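Local coordinates for peptidase S9 prolyl oligopeptidase catalytic domain-containing protein (Pyrococcus horikoshii, PDB 4HXF) that probably cleaves peptides as a serine peptidase of the prolyl oligopeptidase family, an acylaminoacyl peptidase that assembles into a self-compartmentalizing hexamer, at residues E242-Y247 / D261-Q266; V217-I222 / G233-K238; K98-A103 / W155-E160. One frame throughout, in Å; residues are numbered along the deposited sequence.

Contact 1 (E242-Y247 / D261-Q266). With MG (magnesium ion), chain D.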
loop_
_atom_site.group_PDB
_atom_site.type_symbol
_atom_site.label_atom_id
_atom_site.label_comp_id
_atom_site.label_asym_id
_atom_site.label_seq_id
_atom_site.Cartn_x
_atom_site.Cartn_y
_atom_site.Cartn_z
ATOM N N GLU A 242 -40.961 -37.218 5.557
ATOM C CA GLU A 242 -40.886 -38.671 5.341
ATOM C C GLU A 242 -39.442 -39.112 5.239
ATOM O O GLU A 242 -38.611 -38.320 4.760
ATOM C CB GLU A 242 -41.696 -39.111 4.088
ATOM C CG GLU A 242 -43.177 -39.073 4.225
ATOM C CD GLU A 242 -43.762 -39.324 2.801
ATOM O OE1 GLU A 242 -43.348 -40.314 2.133
ATOM O OE2 GLU A 242 -44.719 -38.708 2.541
ATOM N N HIS A 243 -39.143 -40.359 5.635
ATOM C CA HIS A 243 -37.816 -40.853 5.555
ATOM C C HIS A 243 -37.352 -40.910 4.136
ATOM O O HIS A 243 -37.971 -41.666 3.345
ATOM C CB HIS A 243 -37.718 -42.208 6.221
ATOM C CG HIS A 243 -37.719 -42.198 7.763
ATOM N ND1 HIS A 243 -37.478 -41.066 8.547
ATOM C CD2 HIS A 243 -37.955 -43.235 8.639
ATOM C CE1 HIS A 243 -37.488 -41.442 9.841
ATOM N NE2 HIS A 243 -37.773 -42.771 9.910
ATOM N N ASP A 244 -36.234 -40.279 3.846
ATOM C CA ASP A 244 -35.529 -40.521 2.558
ATOM C C ASP A 244 -34.902 -41.840 2.456
ATOM O O ASP A 244 -34.287 -42.345 3.408
ATOM C CB ASP A 244 -34.514 -39.443 2.318
ATOM C CG ASP A 244 -35.182 -38.121 2.061
ATOM O OD1 ASP A 244 -35.898 -37.964 1.086
ATOM O OD2 ASP A 244 -35.211 -37.237 2.937
ATOM N N LYS A 245 -35.152 -42.475 1.328
ATOM C CA LYS A 245 -34.597 -43.772 1.026
ATOM C C LYS A 245 -33.684 -43.710 -0.222
ATOM O O LYS A 245 -33.338 -42.682 -0.727
ATOM C CB LYS A 245 -35.727 -44.767 0.749
ATOM C CG LYS A 245 -36.798 -44.904 1.830
ATOM C CD LYS A 245 -36.272 -45.378 3.213
ATOM C CE LYS A 245 -37.460 -45.585 4.219
ATOM N NZ LYS A 245 -38.324 -46.811 3.968
ATOM N N ILE A 246 -33.163 -44.822 -0.626
ATOM C CA ILE A 246 -32.310 -44.904 -1.825
ATOM C C ILE A 246 -32.841 -46.020 -2.785
ATOM O O ILE A 246 -33.403 -47.063 -2.371
ATOM C CB ILE A 246 -30.811 -45.154 -1.468
ATOM C CG1 ILE A 246 -30.696 -46.392 -0.603
ATOM C CG2 ILE A 246 -30.223 -43.844 -0.949
ATOM C CD1 ILE A 246 -29.261 -46.622 -0.103
ATOM N N TYR A 247 -32.637 -45.788 -4.072
ATOM C CA TYR A 247 -33.102 -46.582 -5.169
ATOM C C TYR A 247 -32.009 -46.664 -6.238
ATOM O O TYR A 247 -31.225 -45.700 -6.407
ATOM C CB TYR A 247 -34.312 -45.940 -5.854
ATOM C CG TYR A 247 -35.444 -45.660 -4.931
ATOM C CD1 TYR A 247 -36.466 -46.543 -4.838
ATOM C CD2 TYR A 247 -35.476 -44.540 -4.160
ATOM C CE1 TYR A 247 -37.491 -46.333 -3.922
ATOM C CE2 TYR A 247 -36.468 -44.289 -3.297
ATOM C CZ TYR A 247 -37.470 -45.221 -3.148
ATOM O OH TYR A 247 -38.463 -44.958 -2.236
ATOM N N ASP A 261 -37.566 -49.224 7.969
ATOM C CA ASP A 261 -38.284 -47.955 8.270
ATOM C C ASP A 261 -37.353 -46.969 9.046
ATOM O O ASP A 261 -37.636 -46.584 10.203
ATOM C CB ASP A 261 -39.569 -48.208 9.079
ATOM C CG ASP A 261 -40.441 -46.979 9.268
ATOM O OD1 ASP A 261 -40.254 -45.982 8.602
ATOM O OD2 ASP A 261 -41.350 -47.130 10.103
ATOM N N ARG A 262 -36.263 -46.631 8.396
ATOM C CA ARG A 262 -35.264 -45.674 8.919
ATOM C C ARG A 262 -34.795 -44.816 7.725
ATOM O O ARG A 262 -34.875 -45.170 6.519
ATOM C CB ARG A 262 -34.126 -46.430 9.544
ATOM C CG ARG A 262 -34.516 -47.168 10.795
ATOM C CD ARG A 262 -34.853 -46.259 11.964
ATOM N NE ARG A 262 -35.045 -47.033 13.173
ATOM C CZ ARG A 262 -36.212 -47.543 13.588
ATOM N NH1 ARG A 262 -37.285 -47.485 12.793
ATOM N NH2 ARG A 262 -36.261 -48.200 14.735
ATOM N N GLU A 263 -34.329 -43.614 8.046
ATOM C CA GLU A 263 -33.901 -42.680 7.003
ATOM C C GLU A 263 -32.399 -42.881 6.658
ATOM O O GLU A 263 -31.544 -42.998 7.566
ATOM C CB GLU A 263 -34.126 -41.287 7.474
ATOM C CG GLU A 263 -33.680 -40.258 6.406
ATOM C CD GLU A 263 -34.270 -38.879 6.631
ATOM O OE1 GLU A 263 -33.955 -38.203 7.608
ATOM O OE2 GLU A 263 -35.013 -38.490 5.710
ATOM N N VAL A 264 -32.060 -42.819 5.385
ATOM C CA VAL A 264 -30.673 -42.804 4.877
ATOM C C VAL A 264 -30.079 -41.415 5.067
ATOM O O VAL A 264 -30.639 -40.367 4.720
ATOM C CB VAL A 264 -30.568 -43.281 3.383
ATOM C CG1 VAL A 264 -29.103 -43.154 2.853
ATOM C CG2 VAL A 264 -31.100 -44.718 3.191
ATOM N N ALA A 265 -28.867 -41.425 5.672
ATOM C CA ALA A 265 -28.121 -40.203 5.870
ATOM C C ALA A 265 -27.249 -39.909 4.627
ATOM O O ALA A 265 -27.294 -38.752 4.174
ATOM C CB ALA A 265 -27.246 -40.246 7.160
ATOM N N GLN A 266 -26.525 -40.906 4.109
ATOM C CA GLN A 266 -25.621 -40.704 3.008
ATOM C C GLN A 266 -25.561 -41.993 2.298
ATOM O O GLN A 266 -25.727 -43.030 2.894
ATOM C CB GLN A 266 -24.239 -40.293 3.578
ATOM C CG GLN A 266 -23.089 -40.126 2.648
ATOM C CD GLN A 266 -21.813 -39.567 3.354
ATOM O OE1 GLN A 266 -21.828 -39.287 4.594
ATOM N NE2 GLN A 266 -20.704 -39.404 2.567
HETATM MG MG MG D . -34.905 -36.534 4.904
HETATM O O HOH W 1 -36.937 -36.309 5.226
HETATM O O HOH W 2 -39.932 -45.565 6.209
HETATM O O HOH W 3 -34.496 -35.810 6.800
HETATM O O HOH W 4 -34.952 -34.531 4.089
HETATM O O HOH W 5 -32.762 -36.732 4.563
#
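Asp-244 and Glu-263 share a magnesium ion: Asp-244 OD2 binds it at 2.1 Å, and Glu-263 OE2 binds it at 2.1 Å as well. The carboxylates run alongside each other, their planes almost parallel (3° apart). Glu-263 reaches the metal because CG stands opposite its own backbone N (chi1 180°) and the chain runs on extended. Four waters complete the six ligands; one of them donates to Glu-242 O at 2.7 Å, another to Glu-263 OE1, which also meets Asn-419. Asp-244 OD1, turned off the metal, takes a salt bridge from Lys-237.

Two hydrogen bonds cross here, one to a carboxylate and one between backbones. Asp-244 N donates to Glu-263 OE2 at 2.9 Å, nearly straight at 175° and onto the anti lone pair, so one oxygen is gripped by both metal and amide. Val-264 N returns a bond to Asp-244 O at 3.0 Å. Between them these bonds join neighbouring blades of the beta-propeller: strand 245-249 belongs to one four-stranded sheet, while strand 264-270 begins the next.

The rest is packing. Glu-263 N sits over one face of the His-243 ring, toward its rim, and His-243 ND1 lies 3.5 Å from Glu-263 CB. The ring nitrogens are hydrogen-bonded to Lys-389 and to the carbonyl of Tyr-421, linking the propeller to the hydrolase domain. Replacing His-243 by an alanine would probably leave Lys-389 NZ and Tyr-421 O without this partner and Glu-263 CB less covered. Lys-245 CE rests 3.5 Å from Arg-262 O, a buried carbonyl that has no hydrogen-bonding partner in the model. Further along, Ile-246 CG2 meets Val-264 CG1 at 4.0 Å, the two side chains roughly perpendicular.

Contact 2 (V217-I222 / G233-K238); sequences VSFYAI and GKPEKK
Ser-218 sits at the corner where the chain leaves one sheet for the next, and the loop 233-238 wraps around it. Its N donates to Pro-235 O at 3.0 Å, and its O accepts from Lys-234 N. The hydroxyl oxygen OG, which is also hydrogen-bonded to Lys-198 O, takes the amide of Lys-237 at 2.9 Å.

Lys-237 can be followed outward from there. Its CB lies 3.7 Å from Ser-218 OG, and its CG packs 3.8 Å from Ser-218 CB. CG is anti to the carbonyl carbon (chi1 -79°), and beyond it the chain stays extended, carrying NZ away from the serine. NZ donates to a water at 3.1 Å and has Asp-244 and Val-240 O as its other partners, so three groups fix this buried ammonium.

Next to the corner, Phe-219 CE1 touches Pro-235 CG at 4.0 Å, while the phenylalanine ring also meets Phe-214 edge-to-face. A CB on Gly-233 would collide with Ser-218 O and Phe-219 CA, and at these backbone angles with the carbonyl before it as well.

This corner joins two successive propeller blades, the one ending in strand 209-217 and the one beginning with strand 219-224, and through Lys-237 it supplies a second-shell charge to the magnesium site at Asp-244 and Glu-263.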
loop_
_atom_site.group_PDB
_atom_site.type_symbol
_atom_site.label_atom_id
_atom_site.label_comp_id
_atom_site.label_asym_id
_atom_site.label_seq_id
_atom_site.Cartn_x
_atom_site.Cartn_y
_atom_site.Cartn_z
ATOM N N VAL A 217 -40.819 -36.013 -9.387
ATOM C CA VAL A 217 -40.542 -37.181 -8.507
ATOM C C VAL A 217 -39.913 -36.625 -7.219
ATOM O O VAL A 217 -39.347 -35.480 -7.196
ATOM C CB VAL A 217 -39.632 -38.185 -9.145
ATOM C CG1 VAL A 217 -40.424 -38.972 -10.235
ATOM C CG2 VAL A 217 -38.367 -37.503 -9.667
ATOM N N SER A 218 -39.923 -37.401 -6.101
ATOM C CA SER A 218 -39.461 -36.842 -4.815
ATOM C C SER A 218 -38.109 -37.458 -4.524
ATOM O O SER A 218 -37.742 -37.636 -3.352
ATOM C CB SER A 218 -40.488 -37.181 -3.692
ATOM O OG SER A 218 -41.683 -36.448 -3.900
ATOM N N PHE A 219 -37.307 -37.742 -5.571
ATOM C CA PHE A 219 -35.907 -38.105 -5.411
ATOM C C PHE A 219 -35.050 -37.358 -6.385
ATOM O O PHE A 219 -35.575 -36.781 -7.349
ATOM C CB PHE A 219 -35.642 -39.595 -5.486
ATOM C CG PHE A 219 -36.345 -40.394 -6.579
ATOM C CD1 PHE A 219 -36.847 -41.675 -6.251
ATOM C CD2 PHE A 219 -36.280 -40.053 -7.899
ATOM C CE1 PHE A 219 -37.385 -42.490 -7.274
ATOM C CE2 PHE A 219 -36.870 -40.843 -8.928
ATOM C CZ PHE A 219 -37.400 -42.041 -8.591
ATOM N N TYR A 220 -33.759 -37.261 -6.082
ATOM C CA TYR A 220 -32.792 -36.674 -7.016
ATOM C C TYR A 220 -31.612 -37.610 -7.127
ATOM O O TYR A 220 -31.433 -38.530 -6.314
ATOM C CB TYR A 220 -32.430 -35.213 -6.579
ATOM C CG TYR A 220 -31.786 -35.137 -5.214
ATOM C CD1 TYR A 220 -32.568 -35.061 -4.059
ATOM C CD2 TYR A 220 -30.416 -35.023 -5.064
ATOM C CE1 TYR A 220 -32.040 -34.888 -2.794
ATOM C CE2 TYR A 220 -29.866 -34.916 -3.754
ATOM C CZ TYR A 220 -30.685 -34.910 -2.658
ATOM O OH TYR A 220 -30.199 -34.778 -1.345
ATOM N N ALA A 221 -30.769 -37.411 -8.140
ATOM C CA ALA A 221 -29.646 -38.349 -8.397
ATOM C C ALA A 221 -28.447 -37.927 -7.486
ATOM O O ALA A 221 -28.088 -36.725 -7.350
ATOM C CB ALA A 221 -29.265 -38.324 -9.892
ATOM N N ILE A 222 -27.877 -38.880 -6.805
ATOM C CA ILE A 222 -26.754 -38.666 -5.915
ATOM C C ILE A 222 -25.457 -39.351 -6.357
ATOM O O ILE A 222 -24.377 -38.870 -5.916
ATOM C CB ILE A 222 -27.113 -39.033 -4.443
ATOM C CG1 ILE A 222 -27.550 -40.445 -4.235
ATOM C CG2 ILE A 222 -28.117 -37.950 -3.896
ATOM C CD1 ILE A 222 -27.482 -40.985 -2.811
ATOM N N GLY A 233 -34.377 -40.284 -1.938
ATOM C CA GLY A 233 -35.629 -39.672 -1.617
ATOM C C GLY A 233 -36.695 -40.736 -1.645
ATOM O O GLY A 233 -36.522 -41.761 -1.054
ATOM N N LYS A 234 -37.806 -40.419 -2.297
ATOM C CA LYS A 234 -38.913 -41.375 -2.555
ATOM C C LYS A 234 -39.456 -41.123 -3.950
ATOM O O LYS A 234 -39.309 -40.006 -4.473
ATOM C CB LYS A 234 -40.037 -41.217 -1.560
ATOM C CG LYS A 234 -39.650 -41.396 -0.088
ATOM C CD LYS A 234 -39.394 -42.800 0.294
ATOM C CE LYS A 234 -40.617 -43.694 0.131
ATOM N NZ LYS A 234 -41.587 -43.448 1.200
ATOM N N PRO A 235 -40.211 -42.122 -4.554
ATOM C CA PRO A 235 -40.836 -41.719 -5.838
ATOM C C PRO A 235 -41.796 -40.568 -5.645
ATOM O O PRO A 235 -41.881 -39.669 -6.502
ATOM C CB PRO A 235 -41.627 -43.011 -6.301
ATOM C CG PRO A 235 -40.706 -44.115 -5.857
ATOM C CD PRO A 235 -40.154 -43.606 -4.479
ATOM N N GLU A 236 -42.569 -40.576 -4.551
ATOM C CA GLU A 236 -43.459 -39.438 -4.264
ATOM C C GLU A 236 -43.632 -39.326 -2.776
ATOM O O GLU A 236 -44.088 -40.245 -2.114
ATOM C CB GLU A 236 -44.845 -39.597 -4.941
ATOM C CG GLU A 236 -45.821 -38.424 -4.835
ATOM C CD GLU A 236 -47.096 -38.760 -5.654
ATOM O OE1 GLU A 236 -47.994 -39.345 -5.050
ATOM O OE2 GLU A 236 -47.128 -38.559 -6.904
ATOM N N LYS A 237 -43.303 -38.176 -2.244
ATOM C CA LYS A 237 -43.501 -37.850 -0.801
ATOM C C LYS A 237 -44.737 -37.051 -0.648
ATOM O O LYS A 237 -45.049 -36.180 -1.468
ATOM C CB LYS A 237 -42.332 -36.968 -0.283
ATOM C CG LYS A 237 -41.102 -37.791 -0.002
ATOM C CD LYS A 237 -40.101 -36.838 0.629
ATOM C CE LYS A 237 -38.944 -37.438 1.249
ATOM N NZ LYS A 237 -38.002 -36.422 1.791
ATOM N N LYS A 238 -45.560 -37.382 0.334
ATOM C CA LYS A 238 -46.541 -36.399 0.814
ATOM C C LYS A 238 -45.993 -35.358 1.727
ATOM O O LYS A 238 -46.495 -34.224 1.786
ATOM C CB LYS A 238 -47.697 -37.097 1.536
ATOM C CG LYS A 238 -48.434 -38.044 0.587
ATOM C CD LYS A 238 -49.675 -38.581 1.207
ATOM C CE LYS A 238 -50.243 -39.503 0.084
ATOM N NZ LYS A 238 -51.647 -39.909 0.287
HETATM O O HOH W 6 -37.146 -36.085 -1.135
#

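Contact 3 (K98-A103 / W155-E160). With MG (magnesium ion), chain F.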
loop_
_atom_site.group_PDB
_atom_site.type_symbol
_atom_site.label_atom_id
_atom_site.label_comp_id
_atom_site.label_asym_id
_atom_site.label_seq_id
_atom_site.Cartn_x
_atom_site.Cartn_y
_atom_site.Cartn_z
ATOM N N LYS A 98 -0.585 -28.144 -10.792
ATOM C CA LYS A 98 -0.824 -26.998 -11.655
ATOM C C LYS A 98 -2.189 -26.452 -11.373
ATOM O O LYS A 98 -3.108 -27.203 -11.022
ATOM C CB LYS A 98 -0.617 -27.461 -13.111
ATOM C CG LYS A 98 -1.549 -28.479 -13.603
ATOM C CD LYS A 98 -1.519 -28.666 -15.143
ATOM C CE LYS A 98 -2.713 -29.461 -15.673
ATOM N NZ LYS A 98 -2.863 -29.290 -17.165
ATOM N N LYS A 99 -2.328 -25.153 -11.547
ATOM C CA LYS A 99 -3.626 -24.493 -11.510
ATOM C C LYS A 99 -4.386 -24.676 -12.847
ATOM O O LYS A 99 -3.797 -24.493 -13.890
ATOM C CB LYS A 99 -3.452 -23.006 -11.219
ATOM C CG LYS A 99 -4.788 -22.333 -10.860
ATOM N N VAL A 100 -5.633 -25.109 -12.807
ATOM C CA VAL A 100 -6.396 -25.437 -14.038
ATOM C C VAL A 100 -7.410 -24.365 -14.279
ATOM O O VAL A 100 -7.605 -24.040 -15.473
ATOM C CB VAL A 100 -7.047 -26.824 -13.832
ATOM C CG1 VAL A 100 -8.065 -27.103 -14.917
ATOM C CG2 VAL A 100 -5.882 -27.905 -13.860
ATOM N N LEU A 101 -8.084 -23.843 -13.272
ATOM C CA LEU A 101 -9.167 -22.895 -13.560
ATOM C C LEU A 101 -9.437 -22.031 -12.348
ATOM O O LEU A 101 -9.496 -22.524 -11.208
ATOM C CB LEU A 101 -10.443 -23.671 -13.931
ATOM C CG LEU A 101 -11.546 -22.854 -14.637
ATOM C CD1 LEU A 101 -11.185 -22.508 -16.114
ATOM C CD2 LEU A 101 -12.837 -23.640 -14.566
ATOM N N GLU A 102 -9.665 -20.749 -12.545
ATOM C CA GLU A 102 -9.864 -19.855 -11.397
ATOM C C GLU A 102 -11.270 -19.616 -11.492
ATOM O O GLU A 102 -11.494 -18.793 -12.421
ATOM C CB GLU A 102 -9.156 -18.482 -11.630
ATOM C CG GLU A 102 -7.765 -18.342 -11.065
ATOM C CD GLU A 102 -7.745 -17.659 -9.697
ATOM O OE1 GLU A 102 -6.646 -17.656 -9.094
ATOM O OE2 GLU A 102 -8.801 -17.160 -9.218
ATOM N N ALA A 103 -12.016 -20.105 -10.441
ATOM C CA ALA A 103 -13.406 -20.705 -10.240
ATOM C C ALA A 103 -14.207 -20.090 -9.062
ATOM O O ALA A 103 -14.670 -20.814 -8.121
ATOM C CB ALA A 103 -13.353 -22.214 -9.921
ATOM N N TRP A 155 -20.289 -26.780 -15.603
ATOM C CA TRP A 155 -19.149 -26.670 -16.491
ATOM C C TRP A 155 -18.481 -28.006 -16.627
ATOM O O TRP A 155 -18.118 -28.622 -15.618
ATOM C CB TRP A 155 -18.100 -25.708 -15.924
ATOM C CG TRP A 155 -18.503 -24.251 -15.714
ATOM C CD1 TRP A 155 -19.506 -23.556 -16.265
ATOM C CD2 TRP A 155 -17.713 -23.227 -14.998
ATOM N NE1 TRP A 155 -19.517 -22.247 -15.814
ATOM C CE2 TRP A 155 -18.466 -21.988 -15.093
ATOM C CE3 TRP A 155 -16.518 -23.230 -14.272
ATOM C CZ2 TRP A 155 -18.036 -20.785 -14.446
ATOM C CZ3 TRP A 155 -16.099 -22.024 -13.637
ATOM C CH2 TRP A 155 -16.843 -20.837 -13.734
ATOM N N VAL A 156 -18.186 -28.433 -17.823
ATOM C CA VAL A 156 -17.294 -29.580 -18.028
ATOM C C VAL A 156 -15.906 -28.996 -18.353
ATOM O O VAL A 156 -15.710 -28.228 -19.314
ATOM C CB VAL A 156 -17.738 -30.427 -19.165
ATOM C CG1 VAL A 156 -16.764 -31.573 -19.421
ATOM C CG2 VAL A 156 -19.225 -30.925 -18.917
ATOM N N ILE A 157 -14.943 -29.370 -17.532
ATOM C CA ILE A 157 -13.576 -28.858 -17.594
ATOM C C ILE A 157 -12.619 -29.931 -18.029
ATOM O O ILE A 157 -12.525 -31.027 -17.438
ATOM C CB ILE A 157 -13.125 -28.290 -16.233
ATOM C CG1 ILE A 157 -14.054 -27.191 -15.706
ATOM C CG2 ILE A 157 -11.671 -27.700 -16.266
ATOM C CD1 ILE A 157 -13.941 -27.025 -14.204
ATOM N N ASP A 158 -11.856 -29.647 -19.090
ATOM C CA ASP A 158 -10.745 -30.474 -19.511
ATOM C C ASP A 158 -9.530 -30.104 -18.657
ATOM O O ASP A 158 -9.051 -28.971 -18.750
ATOM C CB ASP A 158 -10.409 -30.310 -20.970
ATOM C CG ASP A 158 -9.162 -31.022 -21.340
ATOM O OD1 ASP A 158 -8.773 -32.001 -20.612
ATOM O OD2 ASP A 158 -8.527 -30.705 -22.397
ATOM N N THR A 159 -9.099 -31.049 -17.783
ATOM C CA THR A 159 -7.946 -30.705 -16.900
ATOM C C THR A 159 -6.586 -30.715 -17.667
ATOM O O THR A 159 -5.609 -30.139 -17.127
ATOM C CB THR A 159 -7.852 -31.611 -15.648
ATOM O OG1 THR A 159 -7.620 -32.933 -16.107
ATOM C CG2 THR A 159 -9.077 -31.517 -14.732
ATOM N N GLU A 160 -6.538 -31.279 -18.865
ATOM C CA GLU A 160 -5.270 -31.341 -19.632
ATOM C C GLU A 160 -5.091 -29.926 -20.296
ATOM O O GLU A 160 -4.172 -29.208 -19.956
ATOM C CB GLU A 160 -5.299 -32.467 -20.675
ATOM C CG GLU A 160 -5.153 -33.808 -20.031
ATOM C CD GLU A 160 -4.777 -34.885 -21.012
ATOM O OE1 GLU A 160 -4.135 -34.634 -22.053
ATOM O OE2 GLU A 160 -5.187 -36.015 -20.734
HETATM MG MG MG F . -2.961 -23.508 -15.615
HETATM O O HOH W 7 -4.564 -22.163 -15.467
HETATM O O HOH W 8 -1.459 -24.898 -15.805
HETATM O O HOH W 9 -1.779 -22.370 -14.456
HETATM O O HOH W 10 -2.426 -22.379 -17.292
#
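Leu-101 CD2 drives into the face of the neighbouring sheet, 3.6 Å from Ile-157 CD1 and 3.7 Å from Trp-155 CE3. Beside it Val-100 CG1 meets Ile-157 CG2 at 3.9 Å. Both residues can point the same way because they face Ile-87 together in a classic beta bulge. This is the dense part: strand 98-102 closes one propeller blade, strand 155-158 lies within the next, and their axes approach to 8.5 Å, nearly antiparallel at 155°, joined by side chains rather than by strand pairing.

The other end is polar and wetter. Lys-98, extended beyond CG, brings NZ to Thr-159 O at 2.9 Å in the carbonyl plane, and forms a salt bridge with Glu-162. Lys-99 O binds a magnesium ion at 2.2 Å, whose remaining ligands are four waters and Glu-162; the lysine's own side chain is not modelled past CG. Here a second subunit comes in, with its Arg-55 bridging to Glu-160.

Because Glu-162 serves both the metal and the Lys-98 ammonium, its negative charge is probably shared between two cations, which would couple the lysine's position to the metal site.

Contacts 1 and 2 are neighbours, their centres 10 Å apart; both reach the blade that begins with strand 219-224, one at each junction with a neighbouring blade. The salt bridge from Lys-237 NZ to Asp-244 OD1, 2.7 Å long, couples them directly, and Lys-245 N probably hydrogen-bonds Gly-233 O at 2.8 Å. The ring of Phe-219 in contact 2 also meets that of Tyr-247 in contact 1. Contact 3 stands apart, its centre about 35 Å from contact 1's and 32 Å from contact 2's, on other blades with a magnesium of its own. Towards the active site, the Lys-237 side chain comes within about 11 Å of the bound chloromethyl ketone inhibitor, whose pocket includes Ser-466 and His-578.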